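Local structure of inorganic pyrophosphatase (Shewanella sp. AS-11, 6LL8) at residues Thr148-Ser153 with Val179-Phe184. The protein probably hydrolyses diphosphate to two phosphates, as a manganese-dependent family II pyrophosphatase of the DHH superfamily. Sequence-based numbering, arbitrary orientation.
Sequences TVIFKS and VGMDMF
The ring of Phe184 reaches from helix 176-187 to the turn at Val149 and Ile150, both of which meet it obliquely. At the far end of the ring Phe184 CZ lies 3.9 Å from Val149 CA and also touches Val149 CG1, the methyl that stands anti to the backbone N (chi1 -168°). Along one flank, Ile150 CG1 approaches CE2 of Phe184 at 4.0 Å, the isoleucine and the phenylalanine running antiparallel past one another. A flat, long phenylalanine suits this span, and an alanine here would probably open a gap beside Val149 and leave Ile150 without support on that flank. The turn itself follows helix 134-147, which ends in a Schellman motif at Val149; a type I' turn then runs to Lys152, and Thr148 OG1 accepts a hydrogen bond from Phe151 N in an ST motif. Asp147, the last residue of helix 134-147, binds magnesium at the active site; the contact thus joins helix 176-187 to the loop that follows this metal ligand. Ile150 projects over Gly180, where a side chain would crowd its CG1, and Ile150 CD1 comes 3.6 Å from Met181 N. Flexible Met181 curls back on itself, bringing Met181 CE to 3.7 Å from Ile150 CD1.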
ATOM      1  N   THR A 148       7.716  -5.616   1.085  1.00  8.01           N
ATOM      2  CA  THR A 148       8.418  -6.691   0.395  1.00  9.04           C
ATOM      3  C   THR A 148       8.040  -8.067   0.936  1.00  9.09           C
ATOM      4  O   THR A 148       8.578  -9.057   0.433  1.00  9.63           O
ATOM      5  CB  THR A 148       9.922  -6.533   0.449  1.00  8.62           C
ATOM      6  OG1 THR A 148      10.411  -6.718   1.770  1.00  9.31           O
ATOM      7  CG2 THR A 148      10.405  -5.236  -0.154  1.00  9.54           C
ATOM      8  N   VAL A 149       7.161  -8.134   1.911  1.00  9.06           N
ATOM      9  CA  VAL A 149       6.760  -9.434   2.501  1.00  9.14           C
ATOM     10  C   VAL A 149       8.023 -10.164   2.975  1.00  9.17           C
ATOM     11  O   VAL A 149       8.285 -11.331   2.625  1.00  9.68           O
ATOM     12  CB  VAL A 149       5.840 -10.271   1.596  1.00  9.09           C
ATOM     13  CG1 VAL A 149       5.245 -11.437   2.384  1.00 11.42           C
ATOM     14  CG2 VAL A 149       4.744  -9.412   0.993  1.00 10.52           C
ATOM     15  N   ILE A 150       8.818  -9.486   3.779  1.00  9.17           N
ATOM     16  CA  ILE A 150      10.053 -10.086   4.334  1.00  9.47           C
ATOM     17  C   ILE A 150      10.911 -10.601   3.182  1.00  9.53           C
ATOM     18  O   ILE A 150      11.515 -11.690   3.259  1.00 11.17           O
ATOM     19  CB  ILE A 150       9.784 -11.163   5.398  1.00  9.97           C
ATOM     20  CG1 ILE A 150       8.496 -10.959   6.202  1.00 11.51           C
ATOM     21  CG2 ILE A 150      10.999 -11.251   6.313  1.00 12.06           C
ATOM     22  CD1 ILE A 150       8.153 -12.100   7.168  1.00 12.35           C
ATOM     23  N   PHE A 151      10.998  -9.811   2.127  1.00  9.48           N
ATOM     24  CA  PHE A 151      11.823 -10.062   0.921  1.00  9.30           C
ATOM     25  C   PHE A 151      11.229 -11.152   0.027  1.00 10.52           C
ATOM     26  O   PHE A 151      11.861 -11.482  -0.990  1.00 12.61           O
ATOM     27  CB  PHE A 151      13.287 -10.359   1.239  1.00 10.47           C
ATOM     28  CG  PHE A 151      13.967  -9.427   2.193  1.00 11.06           C
ATOM     29  CD1 PHE A 151      13.668  -8.075   2.262  1.00 11.91           C
ATOM     30  CD2 PHE A 151      15.037  -9.888   2.928  1.00 13.53           C
ATOM     31  CE1 PHE A 151      14.381  -7.244   3.098  1.00 12.46           C
ATOM     32  CE2 PHE A 151      15.753  -9.045   3.755  1.00 15.49           C
ATOM     33  CZ  PHE A 151      15.419  -7.718   3.845  1.00 14.60           C
ATOM     34  N   LYS A 152      10.069 -11.696   0.346  1.00  9.76           N
ATOM     35  CA  LYS A 152       9.480 -12.776  -0.473  1.00 10.71           C
ATOM     36  C   LYS A 152       8.771 -12.243  -1.714  1.00 10.20           C
ATOM     37  O   LYS A 152       8.612 -12.959  -2.693  1.00 11.19           O
ATOM     38  CB  LYS A 152       8.448 -13.553   0.348  1.00 12.38           C
ATOM     39  CG  LYS A 152       8.982 -14.282   1.572  1.00 13.81           C
ATOM     40  CD  LYS A 152       7.867 -14.830   2.469  1.00 17.41           C
ATOM     41  CE  LYS A 152       8.364 -15.591   3.694  1.00 23.24           C
ATOM     42  NZ  LYS A 152       7.457 -16.702   3.963  1.00 31.52           N
ATOM     43  N   SER A 153       8.268 -11.031  -1.656  1.00  9.54           N
ATOM     44  CA  SER A 153       7.480 -10.489  -2.772  1.00  9.64           C
ATOM     45  C   SER A 153       8.366 -10.338  -3.995  1.00  9.47           C
ATOM     46  O   SER A 153       9.504  -9.874  -3.871  1.00  9.99           O
ATOM     47  CB  SER A 153       6.871  -9.174  -2.406  1.00 10.30           C
ATOM     48  OG  SER A 153       6.083  -8.687  -3.483  1.00 11.12           O
ATOM     49  N   VAL A 179      11.242  -9.089  13.120  1.00 10.17           N
ATOM     50  CA  VAL A 179      10.329  -7.939  13.138  1.00 10.33           C
ATOM     51  C   VAL A 179       9.350  -8.092  11.962  1.00 10.37           C
ATOM     52  O   VAL A 179       8.161  -7.869  12.145  1.00 10.76           O
ATOM     53  CB  VAL A 179      11.085  -6.601  13.116  1.00 10.77           C
ATOM     54  CG1 VAL A 179      10.108  -5.439  13.057  1.00 11.59           C
ATOM     55  CG2 VAL A 179      11.997  -6.472  14.330  1.00 11.93           C
ATOM     56  N   GLY A 180       9.845  -8.484  10.797  1.00 10.52           N
ATOM     57  CA  GLY A 180       9.005  -8.757   9.626  1.00 10.94           C
ATOM     58  C   GLY A 180       7.926  -9.745   9.980  1.00  9.85           C
ATOM     59  O   GLY A 180       6.737  -9.520   9.699  1.00 10.47           O
ATOM     60  N   MET A 181       8.307 -10.881  10.557  1.00  9.82           N
ATOM     61  CA  MET A 181       7.323 -11.916  10.882  1.00  9.83           C
ATOM     62  C   MET A 181       6.331 -11.389  11.919  1.00  9.69           C
ATOM     63  O   MET A 181       5.150 -11.693  11.816  1.00 10.73           O
ATOM     64  CB  MET A 181       8.025 -13.184  11.335  1.00 11.04           C
ATOM     65  CG  MET A 181       7.051 -14.338  11.453  1.00 14.27           C
ATOM     66  SD  MET A 181       6.174 -14.763   9.915  1.00 17.82           S
ATOM     67  CE  MET A 181       7.533 -15.275   8.897  1.00 19.94           C
ATOM     68  N   ASP A 182       6.796 -10.617  12.893  1.00  9.87           N
ATOM     69  CA  ASP A 182       5.889 -10.031  13.902  1.00 10.17           C
ATOM     70  C   ASP A 182       4.773  -9.269  13.189  1.00 10.11           C
ATOM     71  O   ASP A 182       3.599  -9.340  13.576  1.00 10.03           O
ATOM     72  CB  ASP A 182       6.611  -9.089  14.842  1.00 11.68           C
ATOM     73  CG  ASP A 182       7.467  -9.752  15.882  1.00 15.27           C
ATOM     74  OD1 ASP A 182       7.405 -10.966  15.979  1.00 14.76           O
ATOM     75  OD2 ASP A 182       8.251  -9.016  16.483  1.00 23.92           O
ATOM     76  N   MET A 183       5.129  -8.450  12.222  1.00  9.51           N
ATOM     77  CA  MET A 183       4.133  -7.624  11.505  0.70 10.06           C
ATOM     78  C   MET A 183       3.090  -8.504  10.836  1.00  8.96           C
ATOM     79  O   MET A 183       1.886  -8.154  10.859  1.00  9.79           O
ATOM     80  CB  MET A 183       4.820  -6.739  10.486  0.70 11.77           C
ATOM     81  CG  MET A 183       5.546  -5.556  11.175  0.70 13.39           C
ATOM     82  SD  MET A 183       6.253  -4.418   9.977  0.70 15.24           S
ATOM     83  CE  MET A 183       7.562  -5.444   9.321  0.70 15.13           C
ATOM     84  N   PHE A 184       3.517  -9.596  10.220  1.00  8.80           N
ATOM     85  CA  PHE A 184       2.550 -10.508   9.573  1.00  9.12           C
ATOM     86  C   PHE A 184       1.749 -11.316  10.583  1.00  8.63           C
ATOM     87  O   PHE A 184       0.599 -11.640  10.288  1.00  9.51           O
ATOM     88  CB  PHE A 184       3.225 -11.328   8.477  1.00  9.34           C
ATOM     89  CG  PHE A 184       3.533 -10.479   7.269  1.00  9.07           C
ATOM     90  CD1 PHE A 184       2.544 -10.201   6.343  1.00  9.38           C
ATOM     91  CD2 PHE A 184       4.767  -9.881   7.114  1.00  9.58           C
ATOM     92  CE1 PHE A 184       2.801  -9.339   5.285  1.00  9.71           C
ATOM     93  CE2 PHE A 184       5.016  -9.041   6.050  1.00 10.12           C
ATOM     94  CZ  PHE A 184       4.028  -8.748   5.145  1.00 10.17           C
TER